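Local coordinates for ADP/ATP-dependent NAD(P)H-hydrate dehydratase (Bacillus subtilis, PDB 3RPZ), which catalyses the ADP- or ATP-dependent dehydration of hydrated NADH and NADPH, probably returning these damaged cofactors to their usable form, at residues Ala33-Gly38 with Leu61-Ser66; Ile195-Gly200 with Ala238-Val243. All coordinates share one frame; numbering follows the deposited sequence.

Contact 1 (Ala33-Gly38 with Leu61-Ser66); sequences ALLLAG and LVIGTS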
loop_
_atom_site.group_PDB
_atom_site.type_symbol
_atom_site.label_atom_id
_atom_site.label_comp_id
_atom_site.label_asym_id
_atom_site.label_seq_id
_atom_site.Cartn_x
_atom_site.Cartn_y
_atom_site.Cartn_z
ATOM N N ALA A 33 14.714 -8.539 -17.494
ATOM C CA ALA A 33 14.315 -9.880 -17.083
ATOM C C ALA A 33 12.856 -10.124 -17.388
ATOM O O ALA A 33 12.078 -9.185 -17.432
ATOM C CB ALA A 33 14.582 -10.094 -15.602
ATOM N N LEU A 34 12.501 -11.378 -17.634
ATOM C CA LEU A 34 11.126 -11.815 -17.767
ATOM C C LEU A 34 10.756 -12.730 -16.631
ATOM O O LEU A 34 11.457 -13.711 -16.377
ATOM C CB LEU A 34 10.933 -12.541 -19.082
ATOM C CG LEU A 34 9.528 -13.040 -19.380
ATOM C CD1 LEU A 34 8.465 -11.930 -19.544
ATOM C CD2 LEU A 34 9.527 -13.927 -20.636
ATOM N N LEU A 35 9.627 -12.448 -15.993
ATOM C CA LEU A 35 9.058 -13.266 -14.930
ATOM C C LEU A 35 7.691 -13.776 -15.385
ATOM O O LEU A 35 6.779 -12.976 -15.634
ATOM C CB LEU A 35 8.878 -12.457 -13.634
ATOM C CG LEU A 35 8.141 -13.191 -12.517
ATOM C CD1 LEU A 35 8.865 -14.402 -11.989
ATOM C CD2 LEU A 35 7.855 -12.231 -11.363
ATOM N N LEU A 36 7.561 -15.100 -15.458
ATOM C CA LEU A 36 6.338 -15.786 -15.862
ATOM C C LEU A 36 5.771 -16.433 -14.613
ATOM O O LEU A 36 6.251 -17.434 -14.131
ATOM C CB LEU A 36 6.612 -16.779 -16.996
ATOM C CG LEU A 36 7.126 -16.187 -18.285
ATOM C CD1 LEU A 36 7.329 -17.293 -19.319
ATOM C CD2 LEU A 36 6.147 -15.118 -18.868
ATOM N N ALA A 37 4.746 -15.795 -14.034
ATOM C CA ALA A 37 4.303 -16.157 -12.677
ATOM C C ALA A 37 2.918 -15.614 -12.426
ATOM O O ALA A 37 2.505 -14.642 -13.064
ATOM C CB ALA A 37 5.273 -15.576 -11.613
ATOM N N GLY A 38 2.249 -16.194 -11.416
ATOM C CA GLY A 38 0.946 -15.683 -10.974
ATOM C C GLY A 38 -0.234 -16.207 -11.741
ATOM O O GLY A 38 -0.196 -16.230 -12.971
ATOM N N LEU A 61 12.100 -5.095 -15.567
ATOM C CA LEU A 61 11.379 -6.365 -15.406
ATOM C C LEU A 61 10.080 -6.316 -16.169
ATOM O O LEU A 61 9.271 -5.363 -16.020
ATOM C CB LEU A 61 11.063 -6.619 -13.935
ATOM C CG LEU A 61 10.258 -7.887 -13.629
ATOM C CD1 LEU A 61 11.070 -9.134 -13.963
ATOM C CD2 LEU A 61 9.745 -7.934 -12.165
ATOM N N VAL A 62 9.864 -7.319 -17.004
ATOM C CA VAL A 62 8.593 -7.591 -17.655
ATOM C C VAL A 62 7.936 -8.771 -16.936
ATOM O O VAL A 62 8.601 -9.802 -16.780
ATOM C CB VAL A 62 8.795 -7.904 -19.139
ATOM C CG1 VAL A 62 7.478 -8.290 -19.815
ATOM C CG2 VAL A 62 9.429 -6.682 -19.837
ATOM N N ILE A 63 6.701 -8.621 -16.494
ATOM C CA ILE A 63 5.961 -9.707 -15.833
ATOM C C ILE A 63 4.932 -10.208 -16.827
ATOM O O ILE A 63 4.077 -9.437 -17.287
ATOM C CB ILE A 63 5.326 -9.237 -14.556
ATOM C CG1 ILE A 63 6.405 -8.735 -13.563
ATOM C CG2 ILE A 63 4.544 -10.413 -13.925
ATOM C CD1 ILE A 63 5.839 -8.207 -12.228
ATOM N N GLY A 64 5.050 -11.484 -17.194
ATOM C CA GLY A 64 4.065 -12.150 -18.047
ATOM C C GLY A 64 3.109 -12.917 -17.151
ATOM O O GLY A 64 3.388 -14.004 -16.652
ATOM N N THR A 65 1.954 -12.333 -16.922
ATOM C CA THR A 65 0.942 -12.914 -16.030
ATOM C C THR A 65 -0.418 -12.648 -16.621
ATOM O O THR A 65 -0.576 -11.867 -17.549
ATOM C CB THR A 65 1.093 -12.396 -14.637
ATOM O OG1 THR A 65 0.280 -13.217 -13.713
ATOM C CG2 THR A 65 0.647 -10.926 -14.491
ATOM N N SER A 66 -1.402 -13.307 -15.978
ATOM C CA SER A 66 -2.767 -13.229 -16.379
ATOM C C SER A 66 -3.298 -11.805 -16.264
ATOM O O SER A 66 -2.861 -11.070 -15.336
ATOM C CB SER A 66 -3.568 -14.203 -15.475
ATOM O OG SER A 66 -3.056 -15.544 -15.576
#

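Contact 2 (Ile195-Gly200 with Ala238-Val243); sequences IAFPDG and AVLNAV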
loop_
_atom_site.group_PDB
_atom_site.type_symbol
_atom_site.label_atom_id
_atom_site.label_comp_id
_atom_site.label_asym_id
_atom_site.label_seq_id
_atom_site.Cartn_x
_atom_site.Cartn_y
_atom_site.Cartn_z
ATOM N N ILE A 195 23.145 -25.963 -3.014
ATOM C CA ILE A 195 23.254 -25.423 -4.360
ATOM C C ILE A 195 24.203 -26.318 -5.129
ATOM O O ILE A 195 25.420 -26.285 -4.913
ATOM C CB ILE A 195 23.750 -23.964 -4.374
ATOM C CG1 ILE A 195 22.921 -23.061 -3.451
ATOM C CG2 ILE A 195 23.720 -23.414 -5.845
ATOM C CD1 ILE A 195 23.398 -22.967 -1.997
ATOM N N ALA A 196 23.650 -27.170 -5.990
ATOM C CA ALA A 196 24.392 -28.154 -6.753
ATOM C C ALA A 196 24.454 -27.771 -8.221
ATOM O O ALA A 196 23.427 -27.540 -8.839
ATOM C CB ALA A 196 23.790 -29.527 -6.586
ATOM N N PHE A 197 25.669 -27.684 -8.764
ATOM C CA PHE A 197 25.914 -27.297 -10.144
ATOM C C PHE A 197 26.188 -28.553 -10.981
ATOM O O PHE A 197 26.732 -29.526 -10.468
ATOM C CB PHE A 197 27.082 -26.300 -10.213
ATOM C CG PHE A 197 26.768 -24.986 -9.582
ATOM C CD1 PHE A 197 26.025 -24.053 -10.248
ATOM C CD2 PHE A 197 27.126 -24.732 -8.288
ATOM C CE1 PHE A 197 25.672 -22.869 -9.636
ATOM C CE2 PHE A 197 26.773 -23.550 -7.682
ATOM C CZ PHE A 197 26.068 -22.611 -8.344
ATOM N N PRO A 198 25.817 -28.489 -12.264
ATOM C CA PRO A 198 25.918 -29.700 -13.077
ATOM C C PRO A 198 27.349 -30.046 -13.420
ATOM O O PRO A 198 27.617 -31.157 -13.923
ATOM C CB PRO A 198 25.093 -29.364 -14.289
ATOM C CG PRO A 198 25.029 -27.846 -14.349
ATOM C CD PRO A 198 25.089 -27.388 -12.930
ATOM N N ASP A 199 28.322 -29.148 -13.160
ATOM C CA ASP A 199 29.723 -29.442 -13.319
ATOM C C ASP A 199 30.368 -30.074 -12.086
ATOM O O ASP A 199 31.584 -30.372 -12.094
ATOM C CB ASP A 199 30.514 -28.174 -13.721
ATOM C CG ASP A 199 30.509 -27.091 -12.635
ATOM O OD1 ASP A 199 30.115 -27.308 -11.483
ATOM O OD2 ASP A 199 30.968 -25.988 -12.987
ATOM N N GLY A 200 29.562 -30.389 -11.080
ATOM C CA GLY A 200 29.991 -31.010 -9.864
ATOM C C GLY A 200 30.278 -30.131 -8.655
ATOM O O GLY A 200 30.426 -30.625 -7.523
ATOM N N ALA A 238 25.520 -15.456 -8.843
ATOM C CA ALA A 238 24.187 -14.916 -8.713
ATOM C C ALA A 238 23.275 -15.836 -7.895
ATOM O O ALA A 238 22.579 -15.396 -6.981
ATOM C CB ALA A 238 23.545 -14.704 -10.089
ATOM N N VAL A 239 23.281 -17.142 -8.203
ATOM C CA VAL A 239 22.457 -18.117 -7.493
ATOM C C VAL A 239 22.878 -18.194 -6.027
ATOM O O VAL A 239 22.069 -18.106 -5.106
ATOM C CB VAL A 239 22.528 -19.493 -8.163
ATOM C CG1 VAL A 239 21.739 -20.523 -7.328
ATOM C CG2 VAL A 239 21.971 -19.438 -9.582
ATOM N N LEU A 240 24.177 -18.329 -5.813
ATOM C CA LEU A 240 24.704 -18.490 -4.443
ATOM C C LEU A 240 24.450 -17.257 -3.574
ATOM O O LEU A 240 24.023 -17.362 -2.420
ATOM C CB LEU A 240 26.221 -18.803 -4.479
ATOM C CG LEU A 240 26.533 -20.179 -5.056
ATOM C CD1 LEU A 240 27.985 -20.171 -5.592
ATOM C CD2 LEU A 240 26.324 -21.240 -4.008
ATOM N N ASN A 241 24.643 -16.071 -4.146
ATOM C CA ASN A 241 24.384 -14.832 -3.413
ATOM C C ASN A 241 22.917 -14.587 -3.161
ATOM O O ASN A 241 22.578 -14.041 -2.118
ATOM C CB ASN A 241 25.028 -13.622 -4.082
ATOM C CG ASN A 241 26.580 -13.658 -3.968
ATOM O OD1 ASN A 241 27.115 -14.319 -3.050
ATOM N ND2 ASN A 241 27.298 -12.960 -4.854
ATOM N N ALA A 242 22.038 -15.000 -4.071
ATOM C CA ALA A 242 20.629 -14.838 -3.857
ATOM C C ALA A 242 20.181 -15.683 -2.704
ATOM O O ALA A 242 19.450 -15.225 -1.808
ATOM C CB ALA A 242 19.837 -15.171 -5.137
ATOM N N VAL A 243 20.573 -16.967 -2.709
ATOM C CA VAL A 243 20.164 -17.896 -1.645
ATOM C C VAL A 243 20.714 -17.384 -0.283
ATOM O O VAL A 243 19.992 -17.319 0.734
ATOM C CB VAL A 243 20.661 -19.291 -1.928
ATOM C CG1 VAL A 243 20.375 -20.221 -0.768
ATOM C CG2 VAL A 243 19.984 -19.821 -3.193
#

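Contact 1 (Ala33-Gly38 with Leu61-Ser66)
The hydroxyl of Thr65 gives its proton to the carbonyl of Ala37, OG1 lying 2.7 Å from Ala37 O, in the carbonyl plane and on a lone pair. Its first torsion (chi1 -167°) sets OG1 anti to the backbone N, on the side of the chain that faces 33-38. A valine in place of Thr65 would probably leave Ala37 O without its hydroxyl donor and the 37-38 backbone without this tie to the neighbouring chain. Before this point the strands 33-36 and 61-65 run as a parallel pair. Val62 N reaches Ala33 O at 2.9 Å, Leu35 N answers to Val62 O, and Gly64 N meets Leu35 O at 2.8 Å. The bond from Ala37 N to Gly64 O is weak at 3.5 Å, as the chains part. On one face Leu61 CD1 lies between Ala33 CB and Leu35 CB, 4.0 Å from each, and Leu226 of helix 217-231 packs on all three residues. On the other, Leu34 and Val62 cross at a slant, CD1 of the leucine 3.8 Å from CG1 of the valine, and Leu36 CD2 lies over Gly64, where a side chain would clash. The strands belong to a right-handed beta-alpha-beta crossover through helix 44-54. Main-chain bonds thus fix the register, and a hydroxyl takes over where the strand pairing fades, close to the bound NADPH hydrate.

Contact 2 (Ile195-Gly200 with Ala238-Val243)
Ile195 carries its CG1 branch beside the backbone N (chi1 -52°), which leaves CG2 anti to that N, a setting that turns CG2 to Val239 and the CG1-CD1 arm to Leu240 and Val243. Leu240 swings its CG anti to its own carbonyl carbon (chi1 -68°), sending CD2 up against the isoleucine, with CD1 against CZ and CE2 of Phe197. The branches divide the work. CD2 of Leu240 sits 3.8 Å from Ile195 CB and lies nearly as close to CG1, CG2 and CD1, so all four side-chain carbons of Ile195 touch this one methyl, the two chains crossing at a slant. Ile195 CG2 meets Val239 CG1 at 3.8 Å as the two side chains slide past each other in opposite directions, while the terminal CD1 reaches Val243 CG1 at a looser 4.3 Å.

Here a helix packs on a sheet: 194-196 is an antiparallel strand near one edge of the mixed central sheet, within a ribokinase-like alpha/beta fold, and Val239 and Val243, one helical turn apart, also touch Val187 of the neighbouring strand 185-188. Phe197, just past the strand, opens a type I turn closed by the bond from Gly200 N to Phe197 O. Its ring presents an edge to the helix, with Leu240 CG near the ring plane and 4.1 Å from CZ. Lys236 makes a cation-pi contact with the same ring, and its NZ also forms a salt bridge with Asp199 OD2. Trp203 of strand 202-204 borders both Phe197 and Leu240, and the side chain of Val243 comes within about 6 Å of bound AMP.

Contact 1 closes before contact 2 opens along the chain, and the two lie on opposite sides of the chain's centre, their centres 23 Å apart and their nearest atoms about 11 Å apart. One mixed sheet joins them: strands 32-36 and 60-65 belong to its parallel part, whereas 194-196 sits in the antiparallel extension near the other edge. Helix 217-231 also links them, since its Leu226 covers Leu35 and Leu61 in contact 1 and its Met228 touches Ala238 and Ala242 of the helix in contact 2. The first contact lies near the bound NADPH hydrate and the second near AMP, consistent with a single sheet framing both pockets.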